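Local coordinates for protein TASOR (Homo sapiens, PDB 6TL1), which acts, through a chain of which this piece is the pseudo-PARP domain, in the HUSH complex that maintains epigenetic silencing by promoting SETDB1 recruitment, at residues 33-42 / 201-211; 70-78 / 108-117. All blocks are in the same frame, centred on the assembly; numbering follows the deposited sequence.

Contact 1: residues 33-42 / 201-211; sequences NFNYRRACLV and PYAVVSFTYKD
Phe34 and Phe207 meet in a T-shaped pair: the edge of Phe34, through CD1 and CE1, points at the face of Phe207, with the ring planes at 79°. Tyr209 completes the aromatic cluster by laying CD1 over one face of Phe34, 3.7 Å from its CZ. On the same side of the sheet, Ala39 CB rests on Val205 CG1, and helix 12-22 packs against Tyr36, Ala39 and Val205. Near the far end Leu41 CD2 sits over the ring face of Tyr202, a CH-pi contact 4.3 Å from the centroid.

On the other face the polar contacts involve Arg38, Ser206 and Thr208, while Val204 is buried against Val42 and helix 82-88. Arg38 lays its extended chain across Ser206, its partner in the pairing, CG lying between backbone N and carbonyl carbon (chi1 58°), and NE gives OG a fairly straight bond of 3.2 Å in the guanidinium plane; Ser206 OG also bonds Asp128. Arg37, the extra residue where the pairing slips by one, brings NE to Thr208 OG1 at 3.1 Å, more bent, with a weak second bond from NH2.

Backbone bonds run the whole length, among them Cys40 N to Val204 O at 2.7 Å: an antiparallel strand pair interrupted by a beta bulge, inside the five-stranded sheet of the pseudo-PARP domain.

Contact 2: residues 70-78 / 108-117; sequences ESYAFLMVD and YLSRYADLLQ
A single antiparallel bridge joins two sheets here: Phe74, in edge strand 71-77 of the five-stranded sheet, and Ser110, in edge strand 107-110 of the four-stranded one, form a hydrogen-bonded pair. Phe74 N donates to Ser110 O at 3.0 Å, and Ser110 N returns the bond to Phe74 O at 2.8 Å. The strand axes run at 101° to each other, and the pairing goes no further. Beside the bridge, Ala73 CB touches Leu109 CB at 3.8 Å, while Leu109 CD2 lies against Leu75 CB.

Past the bridge, the chain enters a type I beta turn, Tyr112 to Leu115, that folds over Phe74. Ala113 CB stands almost exactly above the ring centre, 4.0 Å from the centroid, as a CH-pi contact, and Arg111 O lies at the ring edge. The turn is tied back by Ser110 OG, which donates to Leu115 O at 2.9 Å and also bonds Gln181. Leu116 then sets CB on Met76 CB at 3.8 Å. With CG opposite the backbone N (chi1 177°), the Met76 chain runs out and bends at chi3, bringing CE to Leu116 O and the Gln117 side chain. One water bridges Met76 N and Leu116 O; another spans Tyr72 O and Arg111 O.

How the contacts relate
From the N terminus, the chain passes strand 4-6 and helix 12-22 before reaching 33-42, the first half of contact 1. Its partner, 201-211, arrives only at the C-terminal end, so contact 1 closes a long loop that contains all of contact 2. That inner contact closes a much shorter excursion, from 70-78 through helix 82-88 to 108-117. Strand 126-134 follows and inserts between 71-77 and 199-209, linking the two contacts within one sheet; contact 2 additionally ties that sheet to the four-stranded one. Their centres lie about 12 Å apart, and side chains bridge them directly: Tyr202 meets Tyr72, Phe207 meets Met76, and Phe34 packs on Asp114.

Contact 1: residues 33-42 / 201-211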
loop_
_atom_site.group_PDB
_atom_site.type_symbol
_atom_site.label_atom_id
_atom_site.label_comp_id
_atom_site.label_asym_id
_atom_site.label_seq_id
_atom_site.Cartn_x
_atom_site.Cartn_y
_atom_site.Cartn_z
ATOM N N ASN A 33 -0.826 -14.487 14.831
ATOM C CA ASN A 33 -0.107 -13.432 15.529
ATOM C C ASN A 33 -0.822 -12.091 15.545
ATOM O O ASN A 33 -0.555 -11.279 16.436
ATOM C CB ASN A 33 1.283 -13.247 14.896
ATOM C CG ASN A 33 2.037 -14.561 14.762
ATOM O OD1 ASN A 33 2.241 -15.251 15.748
ATOM N ND2 ASN A 33 2.396 -14.934 13.548
ATOM N N PHE A 34 -1.751 -11.850 14.633
ATOM C CA PHE A 34 -2.471 -10.583 14.591
ATOM C C PHE A 34 -3.885 -10.760 15.115
ATOM O O PHE A 34 -4.612 -11.649 14.663
ATOM C CB PHE A 34 -2.489 -10.025 13.173
ATOM C CG PHE A 34 -1.146 -9.515 12.729
ATOM C CD1 PHE A 34 -0.749 -8.229 13.051
ATOM C CD2 PHE A 34 -0.277 -10.326 12.009
ATOM C CE1 PHE A 34 0.498 -7.750 12.660
ATOM C CE2 PHE A 34 0.963 -9.854 11.608
ATOM C CZ PHE A 34 1.351 -8.572 11.940
ATOM N N ASN A 35 -4.267 -9.918 16.067
ATOM C CA ASN A 35 -5.657 -9.809 16.477
ATOM C C ASN A 35 -6.130 -8.430 16.040
ATOM O O ASN A 35 -5.644 -7.404 16.534
ATOM C CB ASN A 35 -5.805 -10.045 17.978
ATOM C CG ASN A 35 -7.227 -9.832 18.472
ATOM O OD1 ASN A 35 -8.180 -9.823 17.695
ATOM N ND2 ASN A 35 -7.381 -9.748 19.781
ATOM N N TYR A 36 -7.044 -8.408 15.079
ATOM C CA TYR A 36 -7.595 -7.162 14.571
ATOM C C TYR A 36 -8.821 -6.847 15.410
ATOM O O TYR A 36 -9.851 -7.515 15.290
ATOM C CB TYR A 36 -7.927 -7.288 13.092
ATOM C CG TYR A 36 -6.710 -7.606 12.275
ATOM C CD1 TYR A 36 -5.707 -6.664 12.085
ATOM C CD2 TYR A 36 -6.548 -8.869 11.716
ATOM C CE1 TYR A 36 -4.579 -6.970 11.339
ATOM C CE2 TYR A 36 -5.435 -9.181 10.975
ATOM C CZ TYR A 36 -4.450 -8.230 10.791
ATOM O OH TYR A 36 -3.343 -8.544 10.048
ATOM N N ARG A 37 -8.709 -5.842 16.269
ATOM C CA ARG A 37 -9.718 -5.619 17.285
ATOM C C ARG A 37 -10.674 -4.497 16.941
ATOM O O ARG A 37 -11.743 -4.418 17.552
ATOM C CB ARG A 37 -9.055 -5.324 18.629
ATOM C CG ARG A 37 -7.976 -6.347 19.003
ATOM C CD ARG A 37 -7.852 -6.459 20.501
ATOM N NE ARG A 37 -6.673 -7.209 20.912
ATOM C CZ ARG A 37 -6.413 -7.520 22.174
ATOM N NH1 ARG A 37 -7.249 -7.126 23.124
ATOM N NH2 ARG A 37 -5.317 -8.199 22.490
ATOM N N ARG A 38 -10.323 -3.634 15.993
ATOM C CA ARG A 38 -11.288 -2.667 15.497
ATOM C C ARG A 38 -10.955 -2.358 14.049
ATOM O O ARG A 38 -9.826 -2.560 13.593
ATOM C CB ARG A 38 -11.342 -1.393 16.346
ATOM C CG ARG A 38 -10.060 -0.629 16.485
ATOM C CD ARG A 38 -10.300 0.589 17.362
ATOM N NE ARG A 38 -9.166 1.506 17.357
ATOM C CZ ARG A 38 -9.226 2.764 17.781
ATOM N NH1 ARG A 38 -10.367 3.258 18.237
ATOM N NH2 ARG A 38 -8.142 3.527 17.743
ATOM N N ALA A 39 -11.967 -1.890 13.323
ATOM C CA ALA A 39 -11.847 -1.700 11.887
ATOM C C ALA A 39 -12.869 -0.667 11.436
ATOM O O ALA A 39 -14.001 -0.642 11.937
ATOM C CB ALA A 39 -12.047 -3.021 11.135
ATOM N N CYS A 40 -12.458 0.194 10.505
ATOM C CA CYS A 40 -13.343 1.171 9.884
ATOM C C CYS A 40 -13.199 1.128 8.373
ATOM O O CYS A 40 -12.095 0.944 7.856
ATOM C CB CYS A 40 -13.020 2.603 10.336
ATOM S SG CYS A 40 -13.108 2.912 12.090
ATOM N N LEU A 41 -14.308 1.320 7.664
ATOM C CA LEU A 41 -14.202 1.623 6.245
ATOM C C LEU A 41 -13.993 3.122 6.079
ATOM O O LEU A 41 -14.428 3.928 6.907
ATOM C CB LEU A 41 -15.441 1.164 5.470
ATOM C CG LEU A 41 -15.539 -0.348 5.295
ATOM C CD1 LEU A 41 -16.926 -0.793 4.883
ATOM C CD2 LEU A 41 -14.497 -0.813 4.280
ATOM N N VAL A 42 -13.272 3.494 5.031
ATOM C CA VAL A 42 -12.986 4.892 4.762
ATOM C C VAL A 42 -13.875 5.342 3.608
ATOM O O VAL A 42 -13.982 4.655 2.584
ATOM C CB VAL A 42 -11.496 5.107 4.454
ATOM C CG1 VAL A 42 -11.226 6.573 4.159
ATOM C CG2 VAL A 42 -10.642 4.627 5.630
ATOM N N PRO A 201 -7.245 5.369 0.090
ATOM C CA PRO A 201 -7.537 4.689 1.361
ATOM C C PRO A 201 -8.927 4.064 1.348
ATOM O O PRO A 201 -9.907 4.680 0.914
ATOM C CB PRO A 201 -7.427 5.806 2.400
ATOM C CG PRO A 201 -7.699 7.045 1.644
ATOM C CD PRO A 201 -7.153 6.828 0.257
ATOM N N TYR A 202 -8.994 2.819 1.806
ATOM C CA TYR A 202 -10.186 1.983 1.777
ATOM C C TYR A 202 -10.654 1.546 3.158
ATOM O O TYR A 202 -11.861 1.552 3.427
ATOM C CB TYR A 202 -9.889 0.744 0.903
ATOM C CG TYR A 202 -10.985 -0.288 0.871
ATOM C CD1 TYR A 202 -12.078 -0.133 0.024
ATOM C CD2 TYR A 202 -10.915 -1.437 1.663
ATOM C CE1 TYR A 202 -13.088 -1.074 -0.013
ATOM C CE2 TYR A 202 -11.924 -2.376 1.637
ATOM C CZ TYR A 202 -12.996 -2.202 0.794
ATOM O OH TYR A 202 -14.000 -3.150 0.761
ATOM N N ALA A 203 -9.734 1.187 4.056
ATOM C CA ALA A 203 -10.116 0.734 5.387
ATOM C C ALA A 203 -8.955 0.960 6.341
ATOM O O ALA A 203 -7.804 1.095 5.925
ATOM C CB ALA A 203 -10.519 -0.750 5.385
ATOM N N VAL A 204 -9.277 0.991 7.635
ATOM C CA VAL A 204 -8.290 1.098 8.704
ATOM C C VAL A 204 -8.606 0.044 9.756
ATOM O O VAL A 204 -9.770 -0.128 10.139
ATOM C CB VAL A 204 -8.277 2.499 9.344
ATOM C CG1 VAL A 204 -7.107 2.630 10.303
ATOM C CG2 VAL A 204 -8.213 3.579 8.264
ATOM N N VAL A 205 -7.576 -0.663 10.210
ATOM C CA VAL A 205 -7.701 -1.630 11.290
ATOM C C VAL A 205 -6.655 -1.307 12.343
ATOM O O VAL A 205 -5.584 -0.768 12.047
ATOM C CB VAL A 205 -7.507 -3.076 10.800
ATOM C CG1 VAL A 205 -8.609 -3.471 9.832
ATOM C CG2 VAL A 205 -6.128 -3.227 10.165
ATOM N N SER A 206 -6.983 -1.625 13.584
ATOM C CA SER A 206 -6.037 -1.590 14.684
ATOM C C SER A 206 -5.727 -3.031 15.072
ATOM O O SER A 206 -6.628 -3.871 15.117
ATOM C CB SER A 206 -6.605 -0.816 15.871
ATOM O OG SER A 206 -6.675 0.570 15.582
ATOM N N PHE A 207 -4.458 -3.331 15.333
ATOM C CA PHE A 207 -4.064 -4.688 15.678
ATOM C C PHE A 207 -3.285 -4.707 16.986
ATOM O O PHE A 207 -2.698 -3.711 17.410
ATOM C CB PHE A 207 -3.204 -5.344 14.575
ATOM C CG PHE A 207 -1.811 -4.757 14.435
ATOM C CD1 PHE A 207 -0.780 -5.159 15.266
ATOM C CD2 PHE A 207 -1.532 -3.841 13.438
ATOM C CE1 PHE A 207 0.495 -4.623 15.132
ATOM C CE2 PHE A 207 -0.264 -3.310 13.292
ATOM C CZ PHE A 207 0.752 -3.702 14.142
ATOM N N THR A 208 -3.260 -5.876 17.606
ATOM C CA THR A 208 -2.229 -6.192 18.576
ATOM C C THR A 208 -1.470 -7.398 18.049
ATOM O O THR A 208 -2.021 -8.213 17.301
ATOM C CB THR A 208 -2.785 -6.468 19.978
ATOM O OG1 THR A 208 -3.796 -7.482 19.918
ATOM C CG2 THR A 208 -3.374 -5.192 20.557
ATOM N N TYR A 209 -0.187 -7.459 18.380
ATOM C CA TYR A 209 0.711 -8.494 17.891
ATOM C C TYR A 209 1.260 -9.312 19.062
ATOM O O TYR A 209 1.765 -8.745 20.037
ATOM C CB TYR A 209 1.839 -7.863 17.053
ATOM C CG TYR A 209 2.826 -8.859 16.486
ATOM C CD1 TYR A 209 2.559 -9.537 15.298
ATOM C CD2 TYR A 209 4.032 -9.100 17.117
ATOM C CE1 TYR A 209 3.469 -10.447 14.777
ATOM C CE2 TYR A 209 4.939 -10.004 16.602
ATOM C CZ TYR A 209 4.649 -10.673 15.436
ATOM O OH TYR A 209 5.554 -11.570 14.929
ATOM N N LYS A 210 1.151 -10.643 18.944
ATOM C CA LYS A 210 1.686 -11.688 19.828
ATOM C C LYS A 210 2.515 -12.624 18.953
ATOM O O LYS A 210 1.968 -13.210 18.016
ATOM C CB LYS A 210 0.548 -12.541 20.457
ATOM C CG LYS A 210 -0.374 -12.099 21.650
ATOM C CD LYS A 210 0.395 -11.990 23.020
ATOM C CE LYS A 210 -0.490 -11.759 24.329
ATOM N NZ LYS A 210 -1.508 -10.631 24.188
ATOM N N ASP A 211 3.811 -12.794 19.222
ATOM C CA ASP A 211 4.569 -13.712 18.339
ATOM C C ASP A 211 4.303 -15.207 18.608
ATOM O O ASP A 211 3.575 -15.586 19.528
ATOM C CB ASP A 211 6.081 -13.475 18.417
ATOM C CG ASP A 211 6.597 -13.469 19.835
ATOM O OD1 ASP A 211 7.795 -13.752 20.045
ATOM O OD2 ASP A 211 5.792 -13.170 20.739
HETATM O O HOH W 1 -12.175 6.386 0.484
HETATM O O HOH W 2 -13.800 2.197 1.804
#

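Contact 2: residues 70-78 / 108-117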
loop_
_atom_site.group_PDB
_atom_site.type_symbol
_atom_site.label_atom_id
_atom_site.label_comp_id
_atom_site.label_asym_id
_atom_site.label_seq_id
_atom_site.Cartn_x
_atom_site.Cartn_y
_atom_site.Cartn_z
ATOM N N GLU A 70 -8.480 -3.575 -9.574
ATOM C CA GLU A 70 -8.255 -3.102 -8.209
ATOM C C GLU A 70 -7.620 -4.188 -7.346
ATOM O O GLU A 70 -8.012 -5.352 -7.412
ATOM C CB GLU A 70 -9.568 -2.646 -7.573
ATOM C CG GLU A 70 -10.168 -1.415 -8.222
ATOM C CD GLU A 70 -11.480 -0.999 -7.582
ATOM O OE1 GLU A 70 -11.844 -1.579 -6.534
ATOM O OE2 GLU A 70 -12.151 -0.101 -8.136
ATOM N N SER A 71 -6.633 -3.809 -6.543
ATOM C CA SER A 71 -6.080 -4.702 -5.525
ATOM C C SER A 71 -5.825 -3.878 -4.264
ATOM O O SER A 71 -6.222 -2.712 -4.173
ATOM C CB SER A 71 -4.834 -5.442 -6.041
ATOM O OG SER A 71 -3.873 -4.540 -6.525
ATOM N N TYR A 72 -5.228 -4.503 -3.250
ATOM C CA TYR A 72 -5.042 -3.849 -1.963
ATOM C C TYR A 72 -3.572 -3.856 -1.558
ATOM O O TYR A 72 -2.825 -4.780 -1.883
ATOM C CB TYR A 72 -5.869 -4.561 -0.873
ATOM C CG TYR A 72 -7.356 -4.531 -1.129
ATOM C CD1 TYR A 72 -8.088 -3.360 -0.923
ATOM C CD2 TYR A 72 -8.038 -5.657 -1.573
ATOM C CE1 TYR A 72 -9.455 -3.316 -1.138
ATOM C CE2 TYR A 72 -9.425 -5.619 -1.787
ATOM C CZ TYR A 72 -10.114 -4.428 -1.577
ATOM O OH TYR A 72 -11.475 -4.330 -1.790
ATOM N N ALA A 73 -3.162 -2.795 -0.862
ATOM C CA ALA A 73 -1.834 -2.691 -0.272
ATOM C C ALA A 73 -1.960 -1.980 1.067
ATOM O O ALA A 73 -3.002 -1.392 1.384
ATOM C CB ALA A 73 -0.855 -1.945 -1.188
ATOM N N PHE A 74 -0.873 -1.986 1.841
ATOM C CA PHE A 74 -0.961 -1.691 3.267
ATOM C C PHE A 74 0.101 -0.705 3.725
ATOM O O PHE A 74 1.186 -0.596 3.143
ATOM C CB PHE A 74 -0.864 -2.997 4.069
ATOM C CG PHE A 74 -1.677 -4.092 3.468
ATOM C CD1 PHE A 74 -1.126 -4.946 2.531
ATOM C CD2 PHE A 74 -3.022 -4.206 3.768
ATOM C CE1 PHE A 74 -1.882 -5.915 1.935
ATOM C CE2 PHE A 74 -3.788 -5.183 3.177
ATOM C CZ PHE A 74 -3.214 -6.040 2.258
ATOM N N LEU A 75 -0.234 0.008 4.794
ATOM C CA LEU A 75 0.674 0.960 5.412
ATOM C C LEU A 75 0.395 0.984 6.905
ATOM O O LEU A 75 -0.722 1.310 7.324
ATOM C CB LEU A 75 0.508 2.359 4.816
ATOM C CG LEU A 75 1.584 3.365 5.223
ATOM C CD1 LEU A 75 2.928 2.941 4.654
ATOM C CD2 LEU A 75 1.225 4.770 4.729
ATOM N N MET A 76 1.403 0.658 7.705
ATOM C CA MET A 76 1.316 0.881 9.140
ATOM C C MET A 76 1.642 2.348 9.384
ATOM O O MET A 76 2.592 2.878 8.803
ATOM C CB MET A 76 2.270 -0.032 9.908
ATOM C CG MET A 76 2.259 0.222 11.394
ATOM S SD MET A 76 3.013 -1.125 12.327
ATOM C CE MET A 76 4.709 -1.013 11.731
ATOM N N VAL A 77 0.845 3.021 10.213
ATOM C CA VAL A 77 0.936 4.471 10.334
ATOM C C VAL A 77 1.094 4.884 11.788
ATOM O O VAL A 77 0.422 4.360 12.686
ATOM C CB VAL A 77 -0.286 5.159 9.693
ATOM C CG1 VAL A 77 -0.333 4.849 8.212
ATOM C CG2 VAL A 77 -1.534 4.650 10.319
ATOM N N ASP A 78 2.000 5.833 12.004
ATOM C CA ASP A 78 2.461 6.271 13.310
ATOM C C ASP A 78 1.624 7.430 13.828
ATOM O O ASP A 78 0.750 7.963 13.139
ATOM C CB ASP A 78 3.928 6.711 13.239
ATOM C CG ASP A 78 4.895 5.613 13.639
ATOM O OD1 ASP A 78 4.655 4.439 13.286
ATOM O OD2 ASP A 78 5.901 5.930 14.312
ATOM N N TYR A 108 5.371 4.686 -1.125
ATOM C CA TYR A 108 5.681 3.277 -0.918
ATOM C C TYR A 108 4.573 2.611 -0.105
ATOM O O TYR A 108 4.179 3.125 0.943
ATOM C CB TYR A 108 7.016 3.130 -0.190
ATOM C CG TYR A 108 8.250 3.259 -1.050
ATOM C CD1 TYR A 108 8.788 2.144 -1.676
ATOM C CD2 TYR A 108 8.904 4.480 -1.201
ATOM C CE1 TYR A 108 9.906 2.230 -2.441
ATOM C CE2 TYR A 108 10.052 4.578 -1.971
ATOM C CZ TYR A 108 10.544 3.447 -2.589
ATOM O OH TYR A 108 11.685 3.490 -3.357
ATOM N N LEU A 109 4.089 1.466 -0.575
ATOM C CA LEU A 109 3.106 0.669 0.157
ATOM C C LEU A 109 3.585 -0.775 0.263
ATOM O O LEU A 109 4.208 -1.293 -0.662
ATOM C CB LEU A 109 1.714 0.709 -0.534
ATOM C CG LEU A 109 1.025 2.073 -0.651
ATOM C CD1 LEU A 109 -0.276 1.981 -1.398
ATOM C CD2 LEU A 109 0.731 2.572 0.754
ATOM N N SER A 110 3.275 -1.428 1.394
ATOM C CA SER A 110 3.633 -2.835 1.580
ATOM C C SER A 110 2.714 -3.731 0.766
ATOM O O SER A 110 1.496 -3.530 0.725
ATOM C CB SER A 110 3.528 -3.259 3.049
ATOM O OG SER A 110 4.582 -2.775 3.846
ATOM N N ARG A 111 3.309 -4.725 0.118
ATOM C CA ARG A 111 2.548 -5.758 -0.578
ATOM C C ARG A 111 1.877 -6.717 0.404
ATOM O O ARG A 111 0.825 -7.293 0.096
ATOM C CB ARG A 111 3.484 -6.531 -1.513
ATOM C CG ARG A 111 2.937 -7.815 -2.103
ATOM C CD ARG A 111 3.729 -8.254 -3.330
ATOM N NE ARG A 111 3.385 -9.619 -3.733
ATOM C CZ ARG A 111 4.149 -10.402 -4.496
ATOM N NH1 ARG A 111 5.317 -9.966 -4.945
ATOM N NH2 ARG A 111 3.745 -11.629 -4.808
ATOM N N TYR A 112 2.487 -6.930 1.564
ATOM C CA TYR A 112 2.089 -7.981 2.489
ATOM C C TYR A 112 1.640 -7.378 3.810
ATOM O O TYR A 112 2.314 -6.500 4.358
ATOM C CB TYR A 112 3.236 -8.963 2.728
ATOM C CG TYR A 112 3.644 -9.758 1.510
ATOM C CD1 TYR A 112 2.798 -10.717 0.988
ATOM C CD2 TYR A 112 4.879 -9.551 0.883
ATOM C CE1 TYR A 112 3.149 -11.463 -0.110
ATOM C CE2 TYR A 112 5.243 -10.297 -0.238
ATOM C CZ TYR A 112 4.362 -11.259 -0.719
ATOM O OH TYR A 112 4.661 -12.027 -1.811
ATOM N N ALA A 113 0.512 -7.868 4.327
ATOM C CA ALA A 113 -0.068 -7.302 5.537
ATOM C C ALA A 113 0.667 -7.697 6.807
ATOM O O ALA A 113 0.377 -7.115 7.858
ATOM C CB ALA A 113 -1.534 -7.720 5.663
ATOM N N ASP A 114 1.583 -8.674 6.757
ATOM C CA ASP A 114 2.372 -9.036 7.930
ATOM C C ASP A 114 3.807 -8.525 7.855
ATOM O O ASP A 114 4.615 -8.850 8.730
ATOM C CB ASP A 114 2.357 -10.561 8.164
ATOM C CG ASP A 114 2.751 -11.363 6.935
ATOM O OD1 ASP A 114 2.867 -10.783 5.829
ATOM O OD2 ASP A 114 2.899 -12.599 7.070
ATOM N N LEU A 115 4.123 -7.685 6.857
ATOM C CA LEU A 115 5.466 -7.133 6.628
ATOM C C LEU A 115 5.331 -5.617 6.515
ATOM O O LEU A 115 5.325 -5.066 5.411
ATOM C CB LEU A 115 6.087 -7.741 5.376
ATOM C CG LEU A 115 7.568 -7.468 5.114
ATOM C CD1 LEU A 115 8.374 -7.558 6.394
ATOM C CD2 LEU A 115 8.089 -8.467 4.084
ATOM N N LEU A 116 5.231 -4.949 7.665
ATOM C CA LEU A 116 4.893 -3.533 7.728
ATOM C C LEU A 116 6.028 -2.630 8.199
ATOM O O LEU A 116 5.819 -1.418 8.329
ATOM C CB LEU A 116 3.682 -3.341 8.647
ATOM C CG LEU A 116 2.491 -4.225 8.295
ATOM C CD1 LEU A 116 1.507 -4.290 9.464
ATOM C CD2 LEU A 116 1.826 -3.722 7.025
ATOM N N GLN A 117 7.217 -3.170 8.433
ATOM C CA GLN A 117 8.355 -2.402 8.929
ATOM C C GLN A 117 9.590 -3.271 8.747
ATOM O O GLN A 117 9.483 -4.481 8.532
ATOM C CB GLN A 117 8.162 -1.972 10.394
ATOM C CG GLN A 117 8.546 -3.032 11.397
ATOM C CD GLN A 117 8.289 -2.647 12.848
ATOM O OE1 GLN A 117 7.754 -1.583 13.145
ATOM N NE2 GLN A 117 8.714 -3.513 13.764
HETATM O O HOH W 3 -0.691 -6.612 -1.755
HETATM O O HOH W 4 4.057 -0.063 6.874
#